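Local coordinates for phiAB6 tailspike (Unidentified phage, PDB 5JS4), which probably binds and fragments the exopolysaccharide of Acinetobacter baumannii as the trimeric, beta-helical tailspike of a bacteriophage, at residues Glu356-Leu361 and Lys379-Phe385. Numbering follows the deposited sequence.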
# COMPACT_ATOMS: atom_id res chain seq x y z
N GLU A 356 -26.80 -4.66 15.00
CA GLU A 356 -25.87 -4.12 15.99
C GLU A 356 -24.83 -5.17 16.33
O GLU A 356 -25.17 -6.31 16.68
CB GLU A 356 -26.61 -3.69 17.25
CG GLU A 356 -27.51 -2.48 17.02
CD GLU A 356 -28.26 -2.02 18.25
OE1 GLU A 356 -27.90 -2.44 19.37
OE2 GLU A 356 -29.20 -1.22 18.08
N ILE A 357 -23.56 -4.79 16.21
CA ILE A 357 -22.44 -5.69 16.46
C ILE A 357 -21.38 -4.94 17.27
O ILE A 357 -21.13 -3.76 17.03
CB ILE A 357 -21.86 -6.23 15.13
CG1 ILE A 357 -20.75 -7.25 15.41
CG2 ILE A 357 -21.36 -5.10 14.23
CD1 ILE A 357 -20.28 -8.01 14.18
N ASP A 358 -20.77 -5.60 18.24
CA ASP A 358 -19.77 -4.95 19.08
C ASP A 358 -18.49 -4.67 18.29
O ASP A 358 -18.10 -5.45 17.41
CB ASP A 358 -19.46 -5.77 20.32
CG ASP A 358 -18.69 -4.97 21.36
OD1 ASP A 358 -19.31 -4.10 22.01
OD2 ASP A 358 -17.48 -5.20 21.52
N GLY A 359 -17.83 -3.57 18.61
CA GLY A 359 -16.62 -3.17 17.90
C GLY A 359 -15.38 -4.00 18.17
O GLY A 359 -14.44 -3.97 17.38
N TYR A 360 -15.36 -4.73 19.29
CA TYR A 360 -14.19 -5.55 19.66
C TYR A 360 -14.31 -6.97 19.12
O TYR A 360 -15.17 -7.74 19.55
CB TYR A 360 -14.01 -5.57 21.18
CG TYR A 360 -12.86 -6.45 21.68
CD1 TYR A 360 -11.58 -6.34 21.14
CD2 TYR A 360 -13.07 -7.37 22.70
CE1 TYR A 360 -10.54 -7.14 21.60
CE2 TYR A 360 -12.03 -8.17 23.17
CZ TYR A 360 -10.77 -8.05 22.62
OH TYR A 360 -9.75 -8.85 23.09
N LEU A 361 -13.44 -7.29 18.16
CA LEU A 361 -13.38 -8.61 17.51
C LEU A 361 -14.59 -8.90 16.62
O LEU A 361 -15.59 -9.45 17.08
CB LEU A 361 -13.18 -9.75 18.52
CG LEU A 361 -11.96 -9.65 19.45
CD1 LEU A 361 -11.81 -10.95 20.23
CD2 LEU A 361 -10.68 -9.33 18.69
N LYS A 379 -21.42 -1.08 17.95
CA LYS A 379 -21.57 -0.70 19.35
C LYS A 379 -20.19 -0.58 20.00
O LYS A 379 -19.25 -1.28 19.62
CB LYS A 379 -22.45 -1.70 20.10
CG LYS A 379 -23.83 -1.92 19.48
CD LYS A 379 -24.69 -0.67 19.42
CE LYS A 379 -25.27 -0.31 20.78
NZ LYS A 379 -26.12 0.92 20.71
N GLN A 380 -20.09 0.33 20.97
CA GLN A 380 -18.82 0.71 21.58
C GLN A 380 -17.83 1.18 20.50
O GLN A 380 -18.23 1.92 19.61
CB GLN A 380 -18.28 -0.42 22.48
CG GLN A 380 -19.21 -0.73 23.64
CD GLN A 380 -19.56 0.50 24.46
OE1 GLN A 380 -18.67 1.28 24.84
NE2 GLN A 380 -20.85 0.71 24.72
N ALA A 381 -16.56 0.78 20.57
CA ALA A 381 -15.56 1.27 19.62
C ALA A 381 -14.86 0.13 18.90
O ALA A 381 -14.76 -0.98 19.43
CB ALA A 381 -14.54 2.15 20.34
N LEU A 382 -14.37 0.41 17.70
CA LEU A 382 -13.62 -0.59 16.94
C LEU A 382 -12.34 -1.00 17.66
O LEU A 382 -11.66 -0.16 18.24
CB LEU A 382 -13.22 -0.06 15.56
CG LEU A 382 -14.27 0.53 14.63
CD1 LEU A 382 -13.62 0.93 13.32
CD2 LEU A 382 -15.40 -0.46 14.38
N VAL A 383 -12.04 -2.29 17.60
CA VAL A 383 -10.70 -2.80 17.89
C VAL A 383 -10.66 -4.24 17.41
O VAL A 383 -11.48 -5.07 17.82
CB VAL A 383 -10.30 -2.63 19.38
CG1 VAL A 383 -11.48 -2.87 20.32
CG2 VAL A 383 -9.11 -3.52 19.73
N GLY A 384 -9.73 -4.54 16.50
CA GLY A 384 -9.69 -5.86 15.86
C GLY A 384 -10.97 -6.15 15.09
O GLY A 384 -11.54 -7.23 15.20
N PHE A 385 -11.41 -5.15 14.32
CA PHE A 385 -12.68 -5.17 13.61
C PHE A 385 -12.41 -5.22 12.11
O PHE A 385 -11.90 -4.26 11.54
CB PHE A 385 -13.47 -3.91 13.97
CG PHE A 385 -14.89 -3.88 13.45
CD1 PHE A 385 -15.16 -3.43 12.17
CD2 PHE A 385 -15.95 -4.27 14.27
CE1 PHE A 385 -16.47 -3.37 11.70
CE2 PHE A 385 -17.25 -4.22 13.80
CZ PHE A 385 -17.51 -3.78 12.52
O HOH W 1 -28.21 1.27 18.96
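Tyr360 turns its ring to Val383 with CG anti to the backbone N (chi1 177°), while Val383 holds CG1 between its own N and carbonyl carbon (chi1 37°); CD1 of Tyr360 thereby rests 3.6 Å from CG1 of Val383. The pair marks a corner of the right-handed parallel beta-helix, where two successive coils turn from one face to the next and stack. Parallel pairing joins Asp358 to Lys379 and Tyr360 to Val383, but the second coil spends two extra residues between these bridges, a beta bulge. Before it, Lys379 N donates to Ile357 O at 2.8 Å and Gly359 N returns a more bent bond to Lys379 O; beyond it, Val383 N reaches Gly359 O from well above the carbonyl plane, and Leu361 N meets Val383 O at 3.0 Å. Gly359 packs its CA directly against Ala381 O, a 3.3 Å CH...O contact. On the outer face, Asp358 OD2 accepts Tyr360 N, closing an Asx turn over the corner. Underneath, in the helix interior, Phe385 lies beside Ile357 and presents its ring edge to Asp358 O; both side chains also pack on Ala362 and Ile364. The outer side faces a second subunit of the trimer, where Tyr360 OH hydrogen-bonds Tyr393 OH of that subunit. At the other end, Lys379, bent at chi2 and chi3, crosses the extended chain of Glu356 at a slant, its CD and CE nearest OE1; Glu356 OE2 is also held by Thr328. The charges stop short of a salt bridge; one water instead donates to Glu356 OE2 and accepts from Lys379 NZ at 2.7 Å.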